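Local coordinates for protein peptide chain release factor RF2 (Thermus thermophilus, PDB 2IHR) that recognises the stop codons UGA and UAA on the ribosome and directs release of the finished polypeptide through its GGQ motif, at residues E134-M139 against G185-V190; Q310-V315 against N319-H324; T326-H331 against I345-E350. All blocks are in the same frame, centred on the assembly; numbering follows the deposited sequence.

Contact 1: residues E134-M139 against G185-V190; sequences EMLLRM and GVHRLV
Leu136 lays its two methyls against the inner end of the His187 side chain, CD2 standing 3.9 Å from His187 ND1 and CD1 4.1 Å from His187 CB. This is helix-on-sheet packing: helix 127-145, which leads from strand 115-122 to strand 150-158, covers one face of the large mixed sheet, and strand 185-190 runs beneath it. CD2 meets the imidazole at a slant. In Leu136 the first torsion sets CG opposite the carbonyl carbon (chi1 -72°), which sends the isobutyl group off the helix toward the strand. Its side chain also touches Ala206 and Tyr314 on the strands either side of 185-190, so the leucine spans three strands.

The imidazole is held from beyond the two segments. His187 NE2 is hydrogen-bonded to the carbonyl of Glu183 and ND1 to the hydroxyl of Tyr314, so both nitrogens of this buried ring are satisfied and its rotation is fixed while Leu136 supplies the apolar cover. One turn back on the helix, Trp132 bonds through NE1 to the carbonyl of His187.

Arg188, between the two inward residues His187 and Leu189, points to the other face of the sheet. No hydrogen bond crosses between the segments; the join is apolar and small, 146 Å² in all. A looser second touch lies one step further along the strand, where Leu189, which also rests against Trp132 and Glu128 of the same helix, receives the terminal methyl of Met135: Met135 CE stands 4.3 Å from Leu189 CD1.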
loop_
_atom_site.group_PDB
_atom_site.type_symbol
_atom_site.label_atom_id
_atom_site.label_comp_id
_atom_site.label_asym_id
_atom_site.label_seq_id
_atom_site.Cartn_x
_atom_site.Cartn_y
_atom_site.Cartn_z
ATOM N N GLU A 134 -18.111 -5.104 -0.954
ATOM C CA GLU A 134 -17.854 -6.157 0.001
ATOM C C GLU A 134 -16.877 -7.171 -0.630
ATOM O O GLU A 134 -16.042 -7.782 0.057
ATOM C CB GLU A 134 -19.170 -6.818 0.365
ATOM C CG GLU A 134 -19.062 -7.821 1.493
ATOM C CD GLU A 134 -20.410 -8.372 1.844
ATOM O OE1 GLU A 134 -21.373 -7.592 1.748
ATOM O OE2 GLU A 134 -20.511 -9.561 2.216
ATOM N N MET A 135 -16.978 -7.322 -1.951
ATOM C CA MET A 135 -16.131 -8.235 -2.675
ATOM C C MET A 135 -14.688 -7.818 -2.644
ATOM O O MET A 135 -13.775 -8.643 -2.418
ATOM C CB MET A 135 -16.614 -8.373 -4.119
ATOM C CG MET A 135 -17.996 -9.103 -4.254
ATOM S SD MET A 135 -18.212 -9.640 -5.970
ATOM C CE MET A 135 -19.639 -8.693 -6.429
ATOM N N LEU A 136 -14.471 -6.535 -2.884
ATOM C CA LEU A 136 -13.135 -5.989 -2.849
ATOM C C LEU A 136 -12.600 -6.142 -1.404
ATOM O O LEU A 136 -11.422 -6.470 -1.223
ATOM C CB LEU A 136 -13.189 -4.512 -3.281
ATOM C CG LEU A 136 -13.457 -4.185 -4.770
ATOM C CD1 LEU A 136 -13.989 -2.741 -4.919
ATOM C CD2 LEU A 136 -12.162 -4.362 -5.584
ATOM N N LEU A 137 -13.464 -5.905 -0.396
ATOM C CA LEU A 137 -13.102 -6.015 1.033
ATOM C C LEU A 137 -12.606 -7.428 1.344
ATOM O O LEU A 137 -11.630 -7.616 2.044
ATOM C CB LEU A 137 -14.316 -5.749 1.948
ATOM C CG LEU A 137 -14.155 -5.181 3.405
ATOM C CD1 LEU A 137 -15.191 -5.815 4.315
ATOM C CD2 LEU A 137 -12.785 -5.391 3.958
ATOM N N ARG A 138 -13.326 -8.416 0.835
ATOM C CA ARG A 138 -12.978 -9.811 1.006
ATOM C C ARG A 138 -11.639 -10.049 0.251
ATOM O O ARG A 138 -10.725 -10.779 0.719
ATOM C CB ARG A 138 -14.102 -10.632 0.401
ATOM C CG ARG A 138 -14.428 -11.941 1.092
ATOM C CD ARG A 138 -15.820 -11.864 1.695
ATOM N NE ARG A 138 -16.820 -11.662 0.659
ATOM C CZ ARG A 138 -18.128 -11.572 0.873
ATOM N NH1 ARG A 138 -18.623 -11.666 2.108
ATOM N NH2 ARG A 138 -18.939 -11.385 -0.159
ATOM N N MET A 139 -11.505 -9.416 -0.917
ATOM C CA MET A 139 -10.297 -9.596 -1.670
ATOM C C MET A 139 -9.112 -9.113 -0.885
ATOM O O MET A 139 -8.140 -9.844 -0.707
ATOM C CB MET A 139 -10.376 -8.861 -2.980
ATOM C CG MET A 139 -9.155 -8.966 -3.877
ATOM S SD MET A 139 -9.403 -8.102 -5.453
ATOM C CE MET A 139 -9.118 -6.584 -4.958
ATOM N N GLY A 185 -7.660 3.637 -6.193
ATOM C CA GLY A 185 -8.207 4.024 -7.475
ATOM C C GLY A 185 -9.615 3.505 -7.596
ATOM O O GLY A 185 -10.196 3.055 -6.586
ATOM N N VAL A 186 -10.177 3.561 -8.802
ATOM C CA VAL A 186 -11.540 3.072 -9.013
ATOM C C VAL A 186 -11.541 1.654 -9.628
ATOM O O VAL A 186 -10.766 1.330 -10.526
ATOM C CB VAL A 186 -12.363 4.071 -9.894
ATOM C CG1 VAL A 186 -13.792 3.566 -10.081
ATOM C CG2 VAL A 186 -12.403 5.417 -9.218
ATOM N N HIS A 187 -12.431 0.810 -9.151
ATOM C CA HIS A 187 -12.452 -0.550 -9.630
ATOM C C HIS A 187 -13.773 -0.836 -10.285
ATOM O O HIS A 187 -14.836 -0.573 -9.697
ATOM C CB HIS A 187 -12.187 -1.502 -8.429
ATOM C CG HIS A 187 -10.787 -1.414 -7.892
ATOM N ND1 HIS A 187 -9.852 -2.405 -8.077
ATOM C CD2 HIS A 187 -10.164 -0.453 -7.160
ATOM C CE1 HIS A 187 -8.720 -2.078 -7.475
ATOM N NE2 HIS A 187 -8.884 -0.893 -6.911
ATOM N N ARG A 188 -13.735 -1.373 -11.508
ATOM C CA ARG A 188 -14.985 -1.664 -12.213
ATOM C C ARG A 188 -15.328 -3.159 -12.342
ATOM O O ARG A 188 -14.467 -3.996 -12.678
ATOM C CB ARG A 188 -14.957 -1.027 -13.594
ATOM C CG ARG A 188 -16.186 -1.294 -14.374
ATOM C CD ARG A 188 -16.168 -0.585 -15.679
ATOM N NE ARG A 188 -15.240 -1.196 -16.611
ATOM C CZ ARG A 188 -15.604 -1.640 -17.811
ATOM N NH1 ARG A 188 -16.867 -1.530 -18.192
ATOM N NH2 ARG A 188 -14.707 -2.186 -18.629
ATOM N N LEU A 189 -16.607 -3.457 -12.091
ATOM C CA LEU A 189 -17.173 -4.795 -12.134
ATOM C C LEU A 189 -18.220 -4.966 -13.213
ATOM O O LEU A 189 -19.158 -4.199 -13.317
ATOM C CB LEU A 189 -17.813 -5.124 -10.780
ATOM C CG LEU A 189 -18.054 -6.597 -10.329
ATOM C CD1 LEU A 189 -19.534 -6.860 -10.291
ATOM C CD2 LEU A 189 -17.340 -7.580 -11.195
ATOM N N VAL A 190 -18.054 -5.993 -14.017
ATOM C CA VAL A 190 -18.997 -6.295 -15.074
ATOM C C VAL A 190 -19.451 -7.750 -14.971
ATOM O O VAL A 190 -18.622 -8.687 -14.924
ATOM C CB VAL A 190 -18.355 -6.093 -16.435
ATOM C CG1 VAL A 190 -19.409 -6.141 -17.499
ATOM C CG2 VAL A 190 -17.573 -4.785 -16.440
#

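Contact 2: residues Q310-V315 against N319-H324; sequences QIRSYV and NYVKDH
Arg312 and Asp323 face each other on a beta hairpin, strands 312-315 and 320-323 running antiparallel and joined by a tight turn. Backbone bonds set the register: Ser313 and Lys322 form a hydrogen-bonded pair, Lys322 N reaching Ser313 O at 2.6 Å and Ser313 N reaching Lys322 O at 2.8 Å. Near the turn, Asn319 and Tyr320 both lie opposite Val315 in a G1 beta bulge, where Val315 N bonds Tyr320 O at 3.0 Å.

A salt bridge and an apolar pair share the face of Arg312, Tyr314, Val321 and Asp323. Arg312 NE approaches the anti side of Asp323 OD2 at 3.2 Å, with guanidinium and carboxylate planes 45° apart; NH2 adds a weak bond to the same oxygen and has a stronger partner in Glu183. NH1 lies 2.8 Å from Tyr314 OH, the hydroxyl in the guanidinium plane. Asp323 in turn takes the backbone N of Thr326 and a salt bridge from Arg325. A leucine in place of Arg312 would probably leave Asp323 and Glu183 without their shared cation and Tyr314 OH without this donor.

In the apolar pair, Val321 CG2 sits 3.5 Å from Tyr314 CD2, the two side chains lying alongside and pointing the same way.

On the other face, CG of His324 stands opposite the carbonyl carbon (chi1 -50°), which brings the ring back over the hairpin, with Lys322 O above its centre and NE2 hydrogen-bonded at the ring edge to Ser313 OG, 2.8 Å away.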
loop_
_atom_site.group_PDB
_atom_site.type_symbol
_atom_site.label_atom_id
_atom_site.label_comp_id
_atom_site.label_asym_id
_atom_site.label_seq_id
_atom_site.Cartn_x
_atom_site.Cartn_y
_atom_site.Cartn_z
ATOM N N GLN A 310 -11.713 3.859 -14.244
ATOM C CA GLN A 310 -11.163 2.721 -13.522
ATOM C C GLN A 310 -9.720 2.405 -13.853
ATOM O O GLN A 310 -9.289 2.464 -15.019
ATOM C CB GLN A 310 -11.944 1.452 -13.803
ATOM C CG GLN A 310 -13.246 1.613 -14.547
ATOM C CD GLN A 310 -13.116 1.859 -16.058
ATOM O OE1 GLN A 310 -12.175 1.407 -16.715
ATOM N NE2 GLN A 310 -14.111 2.554 -16.613
ATOM N N ILE A 311 -8.969 2.078 -12.807
ATOM C CA ILE A 311 -7.615 1.625 -13.013
ATOM C C ILE A 311 -7.660 0.107 -13.382
ATOM O O ILE A 311 -6.812 -0.394 -14.128
ATOM C CB ILE A 311 -6.805 1.796 -11.768
ATOM C CG1 ILE A 311 -7.448 0.975 -10.636
ATOM C CG2 ILE A 311 -6.676 3.283 -11.462
ATOM C CD1 ILE A 311 -6.559 0.860 -9.440
ATOM N N ARG A 312 -8.670 -0.620 -12.902
ATOM C CA ARG A 312 -8.683 -2.033 -13.213
ATOM C C ARG A 312 -10.066 -2.567 -13.457
ATOM O O ARG A 312 -11.009 -2.045 -12.891
ATOM C CB ARG A 312 -7.953 -2.817 -12.083
ATOM C CG ARG A 312 -7.822 -4.294 -12.433
ATOM C CD ARG A 312 -7.351 -5.010 -11.288
ATOM N NE ARG A 312 -6.077 -4.479 -10.872
ATOM C CZ ARG A 312 -5.754 -4.325 -9.611
ATOM N NH1 ARG A 312 -6.648 -4.667 -8.682
ATOM N NH2 ARG A 312 -4.570 -3.810 -9.294
ATOM N N SER A 313 -10.217 -3.571 -14.342
ATOM C CA SER A 313 -11.557 -4.150 -14.596
ATOM C C SER A 313 -11.654 -5.641 -14.360
ATOM O O SER A 313 -10.750 -6.457 -14.742
ATOM C CB SER A 313 -12.087 -3.840 -16.000
ATOM O OG SER A 313 -12.552 -2.498 -16.066
ATOM N N TYR A 314 -12.766 -5.991 -13.704
ATOM C CA TYR A 314 -13.042 -7.374 -13.363
ATOM C C TYR A 314 -14.268 -7.806 -14.100
ATOM O O TYR A 314 -15.368 -7.710 -13.581
ATOM C CB TYR A 314 -13.286 -7.505 -11.872
ATOM C CG TYR A 314 -12.166 -6.990 -11.004
ATOM C CD1 TYR A 314 -11.872 -5.611 -10.950
ATOM C CD2 TYR A 314 -11.430 -7.869 -10.180
ATOM C CE1 TYR A 314 -10.891 -5.106 -10.105
ATOM C CE2 TYR A 314 -10.442 -7.374 -9.316
ATOM C CZ TYR A 314 -10.197 -6.003 -9.284
ATOM O OH TYR A 314 -9.324 -5.509 -8.364
ATOM N N VAL A 315 -14.111 -8.316 -15.304
ATOM C CA VAL A 315 -15.317 -8.661 -16.021
ATOM C C VAL A 315 -15.450 -10.159 -16.074
ATOM O O VAL A 315 -14.819 -10.842 -16.865
ATOM C CB VAL A 315 -15.387 -7.906 -17.424
ATOM C CG1 VAL A 315 -14.045 -7.568 -17.881
ATOM C CG2 VAL A 315 -16.164 -8.723 -18.460
ATOM N N ASN A 319 -14.616 -13.873 -18.047
ATOM C CA ASN A 319 -13.457 -14.409 -17.340
ATOM C C ASN A 319 -12.081 -13.831 -17.409
ATOM O O ASN A 319 -11.114 -14.548 -17.663
ATOM C CB ASN A 319 -13.301 -15.899 -17.663
ATOM C CG ASN A 319 -14.416 -16.727 -17.116
ATOM O OD1 ASN A 319 -14.422 -17.942 -17.264
ATOM N ND2 ASN A 319 -15.375 -16.076 -16.466
ATOM N N TYR A 320 -11.967 -12.555 -17.127
ATOM C CA TYR A 320 -10.660 -11.920 -17.109
ATOM C C TYR A 320 -10.747 -10.698 -16.197
ATOM O O TYR A 320 -11.849 -10.160 -15.936
ATOM C CB TYR A 320 -10.210 -11.520 -18.534
ATOM C CG TYR A 320 -11.001 -10.388 -19.164
ATOM C CD1 TYR A 320 -10.594 -9.076 -19.046
ATOM C CD2 TYR A 320 -12.159 -10.641 -19.879
ATOM C CE1 TYR A 320 -11.301 -8.051 -19.630
ATOM C CE2 TYR A 320 -12.875 -9.634 -20.454
ATOM C CZ TYR A 320 -12.440 -8.322 -20.343
ATOM O OH TYR A 320 -13.124 -7.289 -21.008
ATOM N N VAL A 321 -9.576 -10.314 -15.686
ATOM C CA VAL A 321 -9.357 -9.143 -14.840
ATOM C C VAL A 321 -8.277 -8.398 -15.621
ATOM O O VAL A 321 -7.309 -8.984 -16.051
ATOM C CB VAL A 321 -8.851 -9.529 -13.469
ATOM C CG1 VAL A 321 -8.139 -8.366 -12.836
ATOM C CG2 VAL A 321 -10.075 -9.935 -12.616
ATOM N N LYS A 322 -8.470 -7.101 -15.807
ATOM C CA LYS A 322 -7.574 -6.314 -16.626
ATOM C C LYS A 322 -7.192 -4.929 -16.096
ATOM O O LYS A 322 -8.025 -3.997 -16.012
ATOM C CB LYS A 322 -8.255 -6.174 -17.981
ATOM C CG LYS A 322 -7.706 -5.121 -18.887
ATOM C CD LYS A 322 -6.420 -5.515 -19.444
ATOM C CE LYS A 322 -6.080 -4.532 -20.479
ATOM N NZ LYS A 322 -5.029 -5.154 -21.360
ATOM N N ASP A 323 -5.909 -4.803 -15.783
ATOM C CA ASP A 323 -5.385 -3.557 -15.280
ATOM C C ASP A 323 -5.073 -2.627 -16.438
ATOM O O ASP A 323 -4.125 -2.826 -17.186
ATOM C CB ASP A 323 -4.127 -3.802 -14.441
ATOM C CG ASP A 323 -3.741 -2.595 -13.618
ATOM O OD1 ASP A 323 -3.245 -1.615 -14.217
ATOM O OD2 ASP A 323 -3.949 -2.613 -12.383
ATOM N N HIS A 324 -5.874 -1.588 -16.563
ATOM C CA HIS A 324 -5.720 -0.594 -17.634
ATOM C C HIS A 324 -4.479 0.322 -17.581
ATOM O O HIS A 324 -4.158 0.984 -18.542
ATOM C CB HIS A 324 -6.971 0.250 -17.649
ATOM C CG HIS A 324 -8.233 -0.559 -17.663
ATOM N ND1 HIS A 324 -8.681 -1.210 -18.798
ATOM C CD2 HIS A 324 -9.183 -0.739 -16.723
ATOM C CE1 HIS A 324 -9.867 -1.739 -18.552
ATOM N NE2 HIS A 324 -10.204 -1.469 -17.305
#

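Contact 3: residues T326-H331 against I345-E350; sequences TGLMRH and IWAGLE
Thr326 and Leu328 meet the helix at one small residue, Ala347, whose methyl turns toward them. Thr326 CG2 lies 3.9 Å from Ala347 CB, while its OG1 stands 2.7 Å from Ala347 O. Leu328 arrives from the other end of the same turn of chain: CD1 is anti to CA (chi2 -168°), which carries it out to 4.1 Å from Ala347 CB. The same leucine also rests on Asp343 and Leu344, one helical turn earlier, so it follows the helix surface. The contact is small, 126 Å² in all.

A second shell positions the turn that carries them. Between the two, Gly327 has a positive phi (94°) that lets the chain reverse; at its backbone angles a CB would jam against the carbonyl O of Thr326, so glycine is called for. The turn is tied back to the hairpin strand before it by Lys322 NZ, which bonds the carbonyl of Gly327. Farther along, Arg330 forms salt bridges with Asp332, Asp340 and Asp343, the last on helix 342-353 itself, so charge joins strand and helix beside the apolar touch.

Helix 342-353 thus stands between two parts of the fold: Ala347 meets the turn leading into edge strand 329-330, whereas Trp346, stacked on His103, and Glu350 pack on helix 92-106, and Ile345 and Leu349 rest on Pro182.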
loop_
_atom_site.group_PDB
_atom_site.type_symbol
_atom_site.label_atom_id
_atom_site.label_comp_id
_atom_site.label_asym_id
_atom_site.label_seq_id
_atom_site.Cartn_x
_atom_site.Cartn_y
_atom_site.Cartn_z
ATOM N N THR A 326 -1.233 -0.724 -16.061
ATOM C CA THR A 326 -0.147 -1.657 -16.245
ATOM C C THR A 326 -0.344 -2.499 -17.497
ATOM O O THR A 326 0.602 -2.882 -18.196
ATOM C CB THR A 326 -0.129 -2.502 -14.978
ATOM O OG1 THR A 326 1.187 -2.501 -14.418
ATOM C CG2 THR A 326 -0.641 -3.891 -15.231
ATOM N N GLY A 327 -1.588 -2.796 -17.819
ATOM C CA GLY A 327 -1.802 -3.596 -18.999
ATOM C C GLY A 327 -1.909 -5.095 -18.719
ATOM O O GLY A 327 -2.369 -5.835 -19.612
ATOM N N LEU A 328 -1.549 -5.525 -17.482
ATOM C CA LEU A 328 -1.550 -6.933 -17.047
ATOM C C LEU A 328 -2.916 -7.549 -17.157
ATOM O O LEU A 328 -3.876 -7.048 -16.580
ATOM C CB LEU A 328 -1.130 -7.013 -15.594
ATOM C CG LEU A 328 -0.325 -8.183 -15.003
ATOM C CD1 LEU A 328 -0.371 -8.058 -13.510
ATOM C CD2 LEU A 328 -0.854 -9.493 -15.377
ATOM N N MET A 329 -3.035 -8.624 -17.911
ATOM C CA MET A 329 -4.334 -9.259 -18.014
ATOM C C MET A 329 -4.237 -10.693 -17.475
ATOM O O MET A 329 -3.348 -11.451 -17.866
ATOM C CB MET A 329 -4.824 -9.237 -19.468
ATOM C CG MET A 329 -5.412 -10.536 -19.917
ATOM S SD MET A 329 -6.875 -10.299 -20.831
ATOM C CE MET A 329 -6.699 -11.464 -22.127
ATOM N N ARG A 330 -5.158 -11.034 -16.577
ATOM C CA ARG A 330 -5.252 -12.352 -15.925
ATOM C C ARG A 330 -6.567 -13.055 -16.260
ATOM O O ARG A 330 -7.628 -12.439 -16.218
ATOM C CB ARG A 330 -5.165 -12.191 -14.390
ATOM C CG ARG A 330 -3.788 -11.906 -13.914
ATOM C CD ARG A 330 -3.639 -12.084 -12.454
ATOM N NE ARG A 330 -4.031 -13.404 -11.945
ATOM C CZ ARG A 330 -3.901 -13.766 -10.668
ATOM N NH1 ARG A 330 -3.382 -12.937 -9.764
ATOM N NH2 ARG A 330 -4.324 -14.942 -10.278
ATOM N N HIS A 331 -6.498 -14.358 -16.533
ATOM C CA HIS A 331 -7.686 -15.129 -16.892
ATOM C C HIS A 331 -8.395 -15.874 -15.781
ATOM O O HIS A 331 -9.401 -16.548 -16.020
ATOM C CB HIS A 331 -7.342 -16.100 -18.004
ATOM C CG HIS A 331 -7.526 -15.515 -19.368
ATOM N ND1 HIS A 331 -6.473 -15.014 -20.117
ATOM C CD2 HIS A 331 -8.658 -15.264 -20.078
ATOM C CE1 HIS A 331 -6.953 -14.484 -21.232
ATOM N NE2 HIS A 331 -8.274 -14.622 -21.230
ATOM N N ILE A 345 0.266 -6.147 -8.253
ATOM C CA ILE A 345 0.927 -5.131 -7.456
ATOM C C ILE A 345 2.300 -4.749 -8.024
ATOM O O ILE A 345 2.506 -3.591 -8.412
ATOM C CB ILE A 345 1.073 -5.607 -6.014
ATOM C CG1 ILE A 345 -0.318 -5.643 -5.339
ATOM C CG2 ILE A 345 2.043 -4.677 -5.246
ATOM C CD1 ILE A 345 -0.248 -6.247 -3.902
ATOM N N TRP A 346 3.242 -5.699 -8.085
ATOM C CA TRP A 346 4.567 -5.388 -8.637
ATOM C C TRP A 346 4.431 -4.569 -9.898
ATOM O O TRP A 346 5.141 -3.607 -10.113
ATOM C CB TRP A 346 5.337 -6.649 -8.990
ATOM C CG TRP A 346 5.787 -7.380 -7.795
ATOM C CD1 TRP A 346 5.551 -8.719 -7.489
ATOM C CD2 TRP A 346 6.412 -6.809 -6.642
ATOM N NE1 TRP A 346 5.976 -8.983 -6.209
ATOM C CE2 TRP A 346 6.506 -7.840 -5.662
ATOM C CE3 TRP A 346 6.896 -5.528 -6.334
ATOM C CZ2 TRP A 346 7.059 -7.625 -4.393
ATOM C CZ3 TRP A 346 7.449 -5.308 -5.056
ATOM C CH2 TRP A 346 7.521 -6.361 -4.106
ATOM N N ALA A 347 3.496 -4.960 -10.735
ATOM C CA ALA A 347 3.304 -4.275 -11.993
ATOM C C ALA A 347 2.845 -2.871 -11.786
ATOM O O ALA A 347 3.166 -2.012 -12.573
ATOM C CB ALA A 347 2.297 -5.033 -12.865
ATOM N N GLY A 348 2.077 -2.648 -10.735
ATOM C CA GLY A 348 1.578 -1.315 -10.471
ATOM C C GLY A 348 2.688 -0.454 -9.933
ATOM O O GLY A 348 2.828 0.733 -10.319
ATOM N N LEU A 349 3.473 -1.061 -9.034
ATOM C CA LEU A 349 4.610 -0.392 -8.432
ATOM C C LEU A 349 5.554 0.060 -9.533
ATOM O O LEU A 349 6.055 1.192 -9.513
ATOM C CB LEU A 349 5.337 -1.321 -7.454
ATOM C CG LEU A 349 4.562 -1.576 -6.150
ATOM C CD1 LEU A 349 5.346 -2.511 -5.238
ATOM C CD2 LEU A 349 4.301 -0.285 -5.425
ATOM N N GLU A 350 5.809 -0.802 -10.505
ATOM C CA GLU A 350 6.686 -0.382 -11.593
ATOM C C GLU A 350 6.023 0.747 -12.415
ATOM O O GLU A 350 6.658 1.696 -12.818
ATOM C CB GLU A 350 7.029 -1.568 -12.497
ATOM C CG GLU A 350 7.656 -2.758 -11.748
ATOM C CD GLU A 350 7.799 -4.010 -12.625
ATOM O OE1 GLU A 350 7.669 -5.151 -12.100
ATOM O OE2 GLU A 350 8.047 -3.839 -13.844
#

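How the contacts relate
The three contacts come in series along the chain and step across one mixed sheet. Contacts 1 and 2 have centres 10 Å apart and share the seam between parallel neighbours 185-190 and 312-315, where Tyr314 N meets Arg188 O at 2.8 Å. Contacts 2 and 3, also 10 Å apart, are joined where strand 320-323 pairs with edge strand 329-330; contacts 1 and 3 do not touch. Between contacts 1 and 2 the chain makes a long excursion through the GGQ-bearing domain. Strands from before and after it therefore build one sheet, as in the composite domain 2/4 of bacterial class I release factors.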